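Local atomic coordinates of Syntaxin1 (Monosiga brevicollis, PDB entry 2XHE), a protein that probably acts as a SNARE (SNAP receptor) in membrane fusion, binding other SNARE proteins. Residues R49-I53 and D107-I111; N56-I60 and L100-I104; E81-R85 and E211-R215. All blocks are in the same frame, centred on the assembly; numbering follows the deposited sequence.

Interaction 1 (R49-I53 and D107-I111); sequences RVKRI and DLKQI
Asp107 sits between Arg49 and Arg52 where two antiparallel helices, 44-72 and 80-116, pack within the three-helix Habc bundle of a syntaxin. The short axes run 10.6 Å apart at 149°. On the buried side the end of Ile53 is the bump, and its CD1 settles into a hollow walled by CB of Asp107, CD2 of Leu108 and CD1 of Ile111. The Ile111 methyl does double duty, because Val50 CG1 lies across it at roughly a right angle, 3.9 Å from Ile111 CD1. Leu108 starts off facing away from the partner helix and bends its tip back to close the hollow. Helix 131-171 roofs this apolar strip, with Leu143 on Val50 and His140 on Leu108.

Above the hollow the surface turns polar. Arg49 lays its aliphatic part alongside Ile111, then bends at its third torsion (79°), which swings the guanidinium over Gln110. Its flat group is sandwiched: Gln110 CG stands 3.8 Å above the centre of one face, and NH1 of Arg52 lies off the opposite face toward the rim. Each Asp107 oxygen has a main arginine partner. OD1 takes Arg49 NH2 at 3.0 Å, nearly along the C-O axis, and Arg52 NH1 also reaches it weakly; Arg52 NE meets OD2 at 2.7 Å from its syn side, 26° out of the carboxylate plane.

Interaction 2 (N56-I60 and L100-I104); sequences NIEDI and LGNKI
Leu100 and Asn56 come nearest in backbone here, their CA atoms 6.0 Å apart, on the same antiparallel helix pair of the Habc three-helix bundle; the short axes approach to 9.9 Å at 153°. No hydrogen bond joins the two segments, so the contact is held by van der Waals packing, apolar at its centre and mixed toward its outer side.

The apolar contacts centre on Ile60 and Ile104, which reach toward each other tip to tip, their CD1 atoms 3.8 Å apart. The same Ile104 methyl is crossed at about a right angle by Ile57, whose CG1 lies 3.9 Å from Ile104 CD1. Ile60 also slides antiparallel past Leu100, with Ile60 CG1 3.8 Å from Leu100 CB. Beyond that, Ile60 CD1 comes to 3.8 Å from the backbone N of Gly101. Val150 and Phe147 of helix 131-171 cover the inner flank: Val150 touches Ile57 and Ile60, and Phe147 touches Ile104.

The mixed contacts pair polar residues with carbon. Leu100 splays its two methyls along the partner helix, CD1 against CB of Asp59 and CD2 against the amide of Asn56. Lys103 adds little; its CB lies beside Asn56 ND2, but its charged end leads away from the contact. Asn56 works through both parts of its side chain. Its CG is turned back beside the backbone N (chi1 -72°), which directs the amide at Leu100 and leaves the CB to pack on Ile104. The result is a pair of touches on one side chain: Asn56 OD1 at Leu100 CD2, and Asn56 CB 3.5 Å from Ile104 CD1.

Interaction 3 (E81-R85 and E211-R215); sequences EDRDR and EIRDR
Arg83 reaches out from the start of helix 80-116 and carries nearly all of this contact, meeting Glu211, Asp214 and Arg215 in the segment leading into helix 214-237. The close-packed part is built around that one side chain. Bent at its third torsion (-40°), it brings its guanidinium under the backbone of Glu211, whose CA lies over one face. Arg83 NE forms a salt bridge with Glu211 OE1 at 3.2 Å, the two flat groups turned 67° apart. Buried Arg215 turns its guanidinium edge to the Arg83 stem, with NH2 of Arg215 against CD of Arg83. That edge is tied down elsewhere: Arg215 NH2 donates to the backbone O of Ser74, while Tyr165 and Val169 of helix 131-171 pack on the side chain.

Toward solvent the grip slackens. Asp214 is held by a long salt bridge, OD2 lying 3.4 Å from Arg83 NH2, and the hydrogen bond within it is weak. The Asp214 carboxylate stands nearly perpendicular to the guanidinium (83°). Exposed Asp84 barely joins in: its OD1 comes to 4.2 Å from Asp214 OD2, and the nearby Arg83 probably eases the like charges. With its acidic partners at the head of the SNARE region and its root in the bundle, the arginine makes an arrangement consistent with closed syntaxin, the SNARE region folded back on the Habc domain.

Interactions 1 and 2 are successive layers of one helix pair, 44-72 with 80-116. Their centres lie 10 Å apart and they touch, Ile53 packing on Ile104 and Arg52 on Lys103. Because the helices are antiparallel, 56-60 with 100-104 is nested inside the loop closed by 49-53 with 107-111. Interaction 3 shares only helix 80-116, at its other end: its centre is about 29 Å from that of interaction 2 and 38 Å from that of interaction 1. It also crosses both along the chain, since 81-85 falls within their loops and 211-215 follows later. The first two thus join two helices of the bundle, while the third connects the SNARE region to it.

Interaction 1 (R49-I53 and D107-I111)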
ATOM      1  N   ARG B  49     -28.419 -11.079  -9.213  1.00 82.86           N
ATOM      2  CA  ARG B  49     -28.455  -9.627  -9.114  1.00 87.08           C
ATOM      3  C   ARG B  49     -27.077  -9.034  -9.383  1.00 94.90           C
ATOM      4  O   ARG B  49     -26.958  -8.019 -10.074  1.00 99.26           O
ATOM      5  CB  ARG B  49     -28.929  -9.146  -7.738  1.00 93.42           C
ATOM      6  CG  ARG B  49     -29.943 -10.012  -7.026  1.00 96.19           C
ATOM      7  CD  ARG B  49     -30.621  -9.195  -5.936  1.00 92.10           C
ATOM      8  NE  ARG B  49     -31.643  -8.337  -6.517  1.00 94.40           N
ATOM      9  CZ  ARG B  49     -32.926  -8.678  -6.579  1.00106.31           C
ATOM     10  NH1 ARG B  49     -33.312  -9.839  -6.061  1.00104.43           N
ATOM     11  NH2 ARG B  49     -33.822  -7.865  -7.139  1.00106.04           N
ATOM     12  N   VAL B  50     -26.028  -9.637  -8.832  1.00 83.73           N
ATOM     13  CA  VAL B  50     -24.723  -9.016  -9.014  1.00 85.25           C
ATOM     14  C   VAL B  50     -24.186  -9.184 -10.440  1.00 76.61           C
ATOM     15  O   VAL B  50     -23.561  -8.265 -10.980  1.00 66.11           O
ATOM     16  CB  VAL B  50     -23.696  -9.314  -7.868  1.00102.94           C
ATOM     17  CG1 VAL B  50     -24.268  -8.870  -6.522  1.00 96.09           C
ATOM     18  CG2 VAL B  50     -23.296 -10.760  -7.811  1.00 45.47           C
ATOM     19  N   LYS B  51     -24.467 -10.330 -11.063  1.00 78.43           N
ATOM     20  CA  LYS B  51     -24.270 -10.462 -12.508  1.00 73.42           C
ATOM     21  C   LYS B  51     -25.028  -9.334 -13.219  1.00 80.48           C
ATOM     22  O   LYS B  51     -24.446  -8.598 -14.020  1.00 78.12           O
ATOM     23  CB  LYS B  51     -24.761 -11.814 -13.019  1.00 65.07           C
ATOM     24  CG  LYS B  51     -23.722 -12.603 -13.810  1.00 71.97           C
ATOM     25  CD  LYS B  51     -23.137 -11.785 -14.940  1.00 80.07           C
ATOM     26  CE  LYS B  51     -21.915 -12.475 -15.519  1.00 90.52           C
ATOM     27  NZ  LYS B  51     -21.618 -12.002 -16.904  1.00102.35           N
ATOM     28  N   ARG B  52     -26.321  -9.199 -12.913  1.00 75.03           N
ATOM     29  CA  ARG B  52     -27.139  -8.126 -13.474  1.00 68.20           C
ATOM     30  C   ARG B  52     -26.487  -6.758 -13.286  1.00 75.77           C
ATOM     31  O   ARG B  52     -26.374  -6.000 -14.259  1.00 71.08           O
ATOM     32  CB  ARG B  52     -28.552  -8.121 -12.871  1.00 83.05           C
ATOM     33  CG  ARG B  52     -29.681  -7.945 -13.901  1.00 91.98           C
ATOM     34  CD  ARG B  52     -30.892  -7.182 -13.360  1.00 91.48           C
ATOM     35  NE  ARG B  52     -31.281  -7.558 -12.001  1.00 94.68           N
ATOM     36  CZ  ARG B  52     -31.661  -8.779 -11.631  1.00105.05           C
ATOM     37  NH1 ARG B  52     -31.999  -9.012 -10.368  1.00102.30           N
ATOM     38  NH2 ARG B  52     -31.693  -9.770 -12.519  1.00105.91           N
ATOM     39  N   ILE B  53     -26.075  -6.448 -12.044  1.00 65.72           N
ATOM     40  CA  ILE B  53     -25.442  -5.165 -11.717  1.00 66.81           C
ATOM     41  C   ILE B  53     -24.131  -4.986 -12.489  1.00 73.21           C
ATOM     42  O   ILE B  53     -23.934  -3.961 -13.154  1.00 72.07           O
ATOM     43  CB  ILE B  53     -25.201  -4.983 -10.175  1.00 76.51           C
ATOM     44  CG1 ILE B  53     -26.514  -5.059  -9.398  1.00 76.11           C
ATOM     45  CG2 ILE B  53     -24.515  -3.646  -9.856  1.00 54.70           C
ATOM     46  CD1 ILE B  53     -26.332  -5.439  -7.973  1.00 63.37           C
ATOM     47  N   ASP B 107     -31.538  -2.969  -7.156  1.00 87.17           N
ATOM     48  CA  ASP B 107     -30.901  -4.240  -6.847  1.00 91.06           C
ATOM     49  C   ASP B 107     -29.963  -4.050  -5.655  1.00 91.47           C
ATOM     50  O   ASP B 107     -29.915  -4.896  -4.766  1.00 95.83           O
ATOM     51  CB  ASP B 107     -30.147  -4.823  -8.059  1.00 94.55           C
ATOM     52  CG  ASP B 107     -31.076  -5.478  -9.089  1.00100.45           C
ATOM     53  OD1 ASP B 107     -32.181  -5.936  -8.722  1.00103.35           O
ATOM     54  OD2 ASP B 107     -30.685  -5.542 -10.276  1.00 98.32           O
ATOM     55  N   LEU B 108     -29.227  -2.936  -5.626  1.00 84.19           N
ATOM     56  CA  LEU B 108     -28.368  -2.638  -4.475  1.00 84.42           C
ATOM     57  C   LEU B 108     -29.186  -2.515  -3.186  1.00 95.04           C
ATOM     58  O   LEU B 108     -28.942  -3.251  -2.229  1.00 98.00           O
ATOM     59  CB  LEU B 108     -27.530  -1.377  -4.701  1.00 77.03           C
ATOM     60  CG  LEU B 108     -26.374  -1.535  -5.687  1.00 74.76           C
ATOM     61  CD1 LEU B 108     -25.623  -0.223  -5.879  1.00 67.09           C
ATOM     62  CD2 LEU B 108     -25.439  -2.669  -5.269  1.00 65.24           C
ATOM     63  N   LYS B 109     -30.157  -1.599  -3.166  1.00 94.07           N
ATOM     64  CA  LYS B 109     -31.020  -1.433  -1.997  1.00 86.55           C
ATOM     65  C   LYS B 109     -31.595  -2.759  -1.534  1.00 85.38           C
ATOM     66  O   LYS B 109     -31.607  -3.051  -0.341  1.00 87.11           O
ATOM     67  CB  LYS B 109     -32.136  -0.414  -2.249  1.00 91.93           C
ATOM     68  CG  LYS B 109     -31.711   1.021  -1.952  1.00110.52           C
ATOM     69  CD  LYS B 109     -32.798   2.034  -2.275  1.00123.01           C
ATOM     70  CE  LYS B 109     -32.277   3.461  -2.116  1.00127.69           C
ATOM     71  NZ  LYS B 109     -33.285   4.480  -2.534  1.00129.61           N
ATOM     72  N   GLN B 110     -32.057  -3.569  -2.480  1.00 88.00           N
ATOM     73  CA  GLN B 110     -32.617  -4.870  -2.143  1.00 89.46           C
ATOM     74  C   GLN B 110     -31.592  -5.711  -1.368  1.00 90.00           C
ATOM     75  O   GLN B 110     -31.938  -6.366  -0.382  1.00 88.57           O
ATOM     76  CB  GLN B 110     -33.117  -5.590  -3.406  1.00105.62           C
ATOM     77  CG  GLN B 110     -33.633  -7.026  -3.191  1.00118.94           C
ATOM     78  CD  GLN B 110     -34.650  -7.141  -2.057  1.00124.08           C
ATOM     79  OE1 GLN B 110     -35.352  -6.176  -1.726  1.00124.90           O
ATOM     80  NE2 GLN B 110     -34.730  -8.331  -1.455  1.00114.76           N
ATOM     81  N   ILE B 111     -30.329  -5.671  -1.795  1.00 90.23           N
ATOM     82  CA  ILE B 111     -29.285  -6.462  -1.143  1.00 89.77           C
ATOM     83  C   ILE B 111     -28.945  -5.891   0.231  1.00 92.10           C
ATOM     84  O   ILE B 111     -28.622  -6.638   1.159  1.00 83.77           O
ATOM     85  CB  ILE B 111     -27.999  -6.571  -1.996  1.00 85.02           C
ATOM     86  CG1 ILE B 111     -28.329  -7.049  -3.411  1.00 82.37           C
ATOM     87  CG2 ILE B 111     -27.014  -7.528  -1.345  1.00 87.69           C
ATOM     88  CD1 ILE B 111     -27.105  -7.278  -4.296  1.00 76.11           C
TER

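Interaction 2 (N56-I60 and L100-I104)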
ATOM      1  N   ASN B  56     -25.162  -4.418 -16.140  1.00 82.32           N
ATOM      2  CA  ASN B  56     -25.739  -3.096 -16.333  1.00 79.03           C
ATOM      3  C   ASN B  56     -24.672  -2.011 -16.281  1.00 92.19           C
ATOM      4  O   ASN B  56     -24.670  -1.106 -17.125  1.00100.02           O
ATOM      5  CB  ASN B  56     -26.808  -2.805 -15.281  1.00 86.10           C
ATOM      6  CG  ASN B  56     -28.071  -3.604 -15.489  1.00 91.96           C
ATOM      7  OD1 ASN B  56     -28.206  -4.329 -16.472  1.00 99.81           O
ATOM      8  ND2 ASN B  56     -29.014  -3.470 -14.564  1.00 91.63           N
ATOM      9  N   ILE B  57     -23.780  -2.097 -15.284  1.00 85.88           N
ATOM     10  CA  ILE B  57     -22.687  -1.132 -15.130  1.00 81.21           C
ATOM     11  C   ILE B  57     -21.856  -1.045 -16.414  1.00 79.01           C
ATOM     12  O   ILE B  57     -21.660   0.045 -16.955  1.00 75.83           O
ATOM     13  CB  ILE B  57     -21.774  -1.451 -13.909  1.00 81.02           C
ATOM     14  CG1 ILE B  57     -22.446  -1.065 -12.598  1.00 75.95           C
ATOM     15  CG2 ILE B  57     -20.446  -0.703 -13.985  1.00 72.00           C
ATOM     16  CD1 ILE B  57     -21.655  -1.512 -11.392  1.00 72.95           C
ATOM     17  N   GLU B  58     -21.380  -2.190 -16.905  1.00 77.50           N
ATOM     18  CA  GLU B  58     -20.673  -2.232 -18.192  1.00 88.40           C
ATOM     19  C   GLU B  58     -21.497  -1.603 -19.330  1.00 95.22           C
ATOM     20  O   GLU B  58     -20.974  -0.820 -20.123  1.00 95.82           O
ATOM     21  CB  GLU B  58     -20.258  -3.662 -18.557  1.00 92.64           C
ATOM     22  CG  GLU B  58     -19.264  -4.304 -17.600  1.00116.25           C
ATOM     23  CD  GLU B  58     -18.755  -5.655 -18.099  1.00141.31           C
ATOM     24  OE1 GLU B  58     -18.930  -5.960 -19.302  1.00144.43           O
ATOM     25  OE2 GLU B  58     -18.175  -6.413 -17.288  1.00152.80           O
ATOM     26  N   ASP B  59     -22.783  -1.945 -19.408  1.00 95.48           N
ATOM     27  CA  ASP B  59     -23.676  -1.331 -20.385  1.00 90.94           C
ATOM     28  C   ASP B  59     -23.637   0.188 -20.261  1.00 87.98           C
ATOM     29  O   ASP B  59     -23.335   0.887 -21.232  1.00 77.50           O
ATOM     30  CB  ASP B  59     -25.111  -1.839 -20.217  1.00100.41           C
ATOM     31  CG  ASP B  59     -25.314  -3.240 -20.795  1.00120.53           C
ATOM     32  OD1 ASP B  59     -24.444  -3.704 -21.571  1.00122.92           O
ATOM     33  OD2 ASP B  59     -26.346  -3.877 -20.474  1.00123.34           O
ATOM     34  N   ILE B  60     -23.935   0.692 -19.064  1.00 83.18           N
ATOM     35  CA  ILE B  60     -23.873   2.126 -18.806  1.00 81.64           C
ATOM     36  C   ILE B  60     -22.527   2.725 -19.238  1.00 89.12           C
ATOM     37  O   ILE B  60     -22.489   3.791 -19.853  1.00 83.61           O
ATOM     38  CB  ILE B  60     -24.140   2.458 -17.327  1.00 83.82           C
ATOM     39  CG1 ILE B  60     -25.515   1.953 -16.898  1.00 86.01           C
ATOM     40  CG2 ILE B  60     -24.035   3.955 -17.081  1.00 77.13           C
ATOM     41  CD1 ILE B  60     -25.970   2.530 -15.565  1.00 79.06           C
ATOM     42  N   LEU B 100     -31.322   1.709 -16.625  1.00 77.97           N
ATOM     43  CA  LEU B 100     -30.272   0.830 -16.130  1.00 78.99           C
ATOM     44  C   LEU B 100     -29.784   1.281 -14.754  1.00 87.96           C
ATOM     45  O   LEU B 100     -29.555   0.461 -13.863  1.00 91.04           O
ATOM     46  CB  LEU B 100     -29.106   0.795 -17.111  1.00 76.45           C
ATOM     47  CG  LEU B 100     -29.315  -0.139 -18.304  1.00 85.89           C
ATOM     48  CD1 LEU B 100     -28.168  -0.053 -19.290  1.00 57.66           C
ATOM     49  CD2 LEU B 100     -29.459  -1.541 -17.788  1.00 89.04           C
ATOM     50  N   GLY B 101     -29.632   2.591 -14.592  1.00 85.67           N
ATOM     51  CA  GLY B 101     -29.291   3.173 -13.309  1.00 86.17           C
ATOM     52  C   GLY B 101     -30.257   2.795 -12.196  1.00 85.26           C
ATOM     53  O   GLY B 101     -29.838   2.299 -11.152  1.00 87.45           O
ATOM     54  N   ASN B 102     -31.547   3.025 -12.414  1.00 82.33           N
ATOM     55  CA  ASN B 102     -32.551   2.734 -11.397  1.00 82.76           C
ATOM     56  C   ASN B 102     -32.627   1.262 -11.014  1.00 78.77           C
ATOM     57  O   ASN B 102     -32.902   0.931  -9.860  1.00 76.49           O
ATOM     58  CB  ASN B 102     -33.925   3.261 -11.819  1.00 92.23           C
ATOM     59  CG  ASN B 102     -33.987   4.776 -11.804  1.00107.50           C
ATOM     60  OD1 ASN B 102     -34.333   5.404 -12.805  1.00113.28           O
ATOM     61  ND2 ASN B 102     -33.628   5.375 -10.669  1.00107.58           N
ATOM     62  N   LYS B 103     -32.384   0.377 -11.972  1.00 83.14           N
ATOM     63  CA  LYS B 103     -32.401  -1.043 -11.667  1.00 88.41           C
ATOM     64  C   LYS B 103     -31.233  -1.349 -10.739  1.00 85.71           C
ATOM     65  O   LYS B 103     -31.406  -1.984  -9.702  1.00 85.30           O
ATOM     66  CB  LYS B 103     -32.325  -1.888 -12.944  1.00 91.88           C
ATOM     67  CG  LYS B 103     -33.376  -3.014 -13.033  1.00 92.74           C
ATOM     68  CD  LYS B 103     -33.140  -4.121 -12.019  1.00 97.53           C
ATOM     69  CE  LYS B 103     -34.442  -4.582 -11.366  1.00106.13           C
ATOM     70  NZ  LYS B 103     -35.355  -5.291 -12.304  1.00116.34           N
ATOM     71  N   ILE B 104     -30.048  -0.882 -11.120  1.00 79.16           N
ATOM     72  CA  ILE B 104     -28.847  -1.054 -10.307  1.00 79.43           C
ATOM     73  C   ILE B 104     -29.089  -0.552  -8.892  1.00 77.68           C
ATOM     74  O   ILE B 104     -28.713  -1.206  -7.915  1.00 71.17           O
ATOM     75  CB  ILE B 104     -27.640  -0.290 -10.897  1.00 74.96           C
ATOM     76  CG1 ILE B 104     -27.010  -1.083 -12.043  1.00 73.33           C
ATOM     77  CG2 ILE B 104     -26.606  -0.045  -9.829  1.00 72.20           C
ATOM     78  CD1 ILE B 104     -26.248  -0.228 -13.037  1.00 68.57           C
TER

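Interaction 3 (E81-R85 and E211-R215)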
ATOM      1  N   GLU B  81     -31.165  19.899 -39.565  1.00202.79           N
ATOM      2  CA  GLU B  81     -31.127  18.706 -40.399  1.00204.67           C
ATOM      3  C   GLU B  81     -30.777  17.490 -39.554  1.00200.30           C
ATOM      4  O   GLU B  81     -31.479  16.477 -39.575  1.00196.96           O
ATOM      5  CB  GLU B  81     -30.095  18.868 -41.519  1.00206.78           C
ATOM      6  CG  GLU B  81     -30.491  19.854 -42.604  1.00206.57           C
ATOM      7  CD  GLU B  81     -31.654  19.359 -43.437  1.00208.08           C
ATOM      8  OE1 GLU B  81     -32.109  20.106 -44.329  1.00209.07           O
ATOM      9  OE2 GLU B  81     -32.112  18.221 -43.201  1.00208.41           O
ATOM     10  N   ASP B  82     -29.689  17.612 -38.801  1.00199.42           N
ATOM     11  CA  ASP B  82     -29.171  16.511 -37.999  1.00196.80           C
ATOM     12  C   ASP B  82     -29.443  16.689 -36.500  1.00196.63           C
ATOM     13  O   ASP B  82     -29.419  15.717 -35.749  1.00199.92           O
ATOM     14  CB  ASP B  82     -27.666  16.323 -38.251  1.00189.62           C
ATOM     15  CG  ASP B  82     -27.336  16.084 -39.721  1.00182.55           C
ATOM     16  OD1 ASP B  82     -26.410  15.293 -40.004  1.00177.74           O
ATOM     17  OD2 ASP B  82     -27.999  16.684 -40.592  1.00180.57           O
ATOM     18  N   ARG B  83     -29.699  17.923 -36.068  1.00191.53           N
ATOM     19  CA  ARG B  83     -29.981  18.195 -34.657  1.00187.53           C
ATOM     20  C   ARG B  83     -31.091  17.301 -34.110  1.00188.59           C
ATOM     21  O   ARG B  83     -30.945  16.698 -33.047  1.00193.56           O
ATOM     22  CB  ARG B  83     -30.367  19.659 -34.440  1.00187.36           C
ATOM     23  CG  ARG B  83     -29.205  20.621 -34.256  1.00187.79           C
ATOM     24  CD  ARG B  83     -29.697  21.929 -33.641  1.00190.71           C
ATOM     25  NE  ARG B  83     -30.982  22.350 -34.202  1.00195.75           N
ATOM     26  CZ  ARG B  83     -32.166  22.091 -33.652  1.00196.62           C
ATOM     27  NH1 ARG B  83     -32.240  21.411 -32.514  1.00193.58           N
ATOM     28  NH2 ARG B  83     -33.280  22.512 -34.239  1.00198.30           N
ATOM     29  N   ASP B  84     -32.206  17.235 -34.831  1.00183.24           N
ATOM     30  CA  ASP B  84     -33.322  16.394 -34.422  1.00181.12           C
ATOM     31  C   ASP B  84     -32.943  14.919 -34.515  1.00174.84           C
ATOM     32  O   ASP B  84     -33.429  14.095 -33.740  1.00173.70           O
ATOM     33  CB  ASP B  84     -34.564  16.680 -35.274  1.00187.95           C
ATOM     34  CG  ASP B  84     -35.190  18.030 -34.963  1.00189.90           C
ATOM     35  OD1 ASP B  84     -34.880  18.605 -33.897  1.00188.90           O
ATOM     36  OD2 ASP B  84     -36.001  18.511 -35.788  1.00189.38           O
ATOM     37  N   ARG B  85     -32.071  14.594 -35.466  1.00171.44           N
ATOM     38  CA  ARG B  85     -31.607  13.220 -35.656  1.00170.58           C
ATOM     39  C   ARG B  85     -30.746  12.759 -34.477  1.00164.09           C
ATOM     40  O   ARG B  85     -30.750  11.584 -34.108  1.00163.05           O
ATOM     41  CB  ARG B  85     -30.823  13.087 -36.970  1.00173.97           C
ATOM     42  CG  ARG B  85     -31.660  13.232 -38.250  1.00179.38           C
ATOM     43  CD  ARG B  85     -32.200  11.884 -38.744  1.00186.24           C
ATOM     44  NE  ARG B  85     -33.015  12.011 -39.956  1.00190.50           N
ATOM     45  CZ  ARG B  85     -33.653  11.003 -40.552  1.00189.15           C
ATOM     46  NH1 ARG B  85     -33.580   9.772 -40.058  1.00185.70           N
ATOM     47  NH2 ARG B  85     -34.369  11.224 -41.649  1.00188.29           N
ATOM     48  N   GLU B 211     -33.290  27.904 -33.969  1.00179.90           N
ATOM     49  CA  GLU B 211     -32.725  26.700 -33.352  1.00179.68           C
ATOM     50  C   GLU B 211     -32.172  27.009 -31.968  1.00178.55           C
ATOM     51  O   GLU B 211     -31.790  26.110 -31.215  1.00172.28           O
ATOM     52  CB  GLU B 211     -31.600  26.123 -34.215  1.00179.87           C
ATOM     53  CG  GLU B 211     -30.332  26.971 -34.212  1.00179.76           C
ATOM     54  CD  GLU B 211     -29.105  26.200 -34.661  1.00182.17           C
ATOM     55  OE1 GLU B 211     -29.195  24.962 -34.800  1.00183.16           O
ATOM     56  OE2 GLU B 211     -28.048  26.835 -34.869  1.00182.36           O
ATOM     57  N   ILE B 212     -32.113  28.296 -31.651  1.00180.64           N
ATOM     58  CA  ILE B 212     -31.671  28.744 -30.344  1.00178.46           C
ATOM     59  C   ILE B 212     -32.808  28.558 -29.344  1.00178.00           C
ATOM     60  O   ILE B 212     -32.663  28.844 -28.158  1.00173.23           O
ATOM     61  CB  ILE B 212     -31.252  30.222 -30.390  1.00179.94           C
ATOM     62  CG1 ILE B 212     -30.493  30.600 -29.120  1.00183.37           C
ATOM     63  CG2 ILE B 212     -32.467  31.113 -30.602  1.00180.17           C
ATOM     64  CD1 ILE B 212     -29.306  29.705 -28.843  1.00189.84           C
ATOM     65  N   ARG B 213     -33.942  28.073 -29.841  1.00181.92           N
ATOM     66  CA  ARG B 213     -35.117  27.828 -29.013  1.00181.98           C
ATOM     67  C   ARG B 213     -35.094  26.398 -28.484  1.00178.76           C
ATOM     68  O   ARG B 213     -35.602  26.117 -27.398  1.00173.32           O
ATOM     69  CB  ARG B 213     -36.390  28.074 -29.828  1.00187.71           C
ATOM     70  CG  ARG B 213     -37.690  28.026 -29.037  1.00189.90           C
ATOM     71  CD  ARG B 213     -38.845  28.582 -29.862  1.00190.83           C
ATOM     72  NE  ARG B 213     -38.531  29.910 -30.387  1.00188.27           N
ATOM     73  CZ  ARG B 213     -38.055  30.139 -31.607  1.00186.84           C
ATOM     74  NH1 ARG B 213     -37.847  29.129 -32.443  1.00188.01           N
ATOM     75  NH2 ARG B 213     -37.789  31.380 -31.994  1.00181.94           N
ATOM     76  N   ASP B 214     -34.494  25.502 -29.262  1.00183.15           N
ATOM     77  CA  ASP B 214     -34.407  24.092 -28.893  1.00187.54           C
ATOM     78  C   ASP B 214     -33.267  23.820 -27.915  1.00185.73           C
ATOM     79  O   ASP B 214     -33.366  22.920 -27.080  1.00190.23           O
ATOM     80  CB  ASP B 214     -34.251  23.210 -30.137  1.00191.89           C
ATOM     81  CG  ASP B 214     -35.521  23.131 -30.965  1.00191.60           C
ATOM     82  OD1 ASP B 214     -36.390  24.019 -30.817  1.00189.19           O
ATOM     83  OD2 ASP B 214     -35.647  22.179 -31.765  1.00193.63           O
ATOM     84  N   ARG B 215     -32.186  24.588 -28.019  1.00176.92           N
ATOM     85  CA  ARG B 215     -31.055  24.412 -27.112  1.00167.64           C
ATOM     86  C   ARG B 215     -31.466  24.620 -25.660  1.00161.14           C
ATOM     87  O   ARG B 215     -30.850  24.059 -24.758  1.00166.00           O
ATOM     88  CB  ARG B 215     -29.876  25.318 -27.485  1.00164.61           C
ATOM     89  CG  ARG B 215     -29.120  24.857 -28.722  1.00167.49           C
ATOM     90  CD  ARG B 215     -28.738  23.388 -28.610  1.00173.97           C
ATOM     91  NE  ARG B 215     -28.498  22.768 -29.912  1.00182.22           N
ATOM     92  CZ  ARG B 215     -27.296  22.572 -30.447  1.00185.45           C
ATOM     93  NH1 ARG B 215     -26.204  22.949 -29.796  1.00183.11           N
ATOM     94  NH2 ARG B 215     -27.184  21.997 -31.637  1.00190.17           N
TER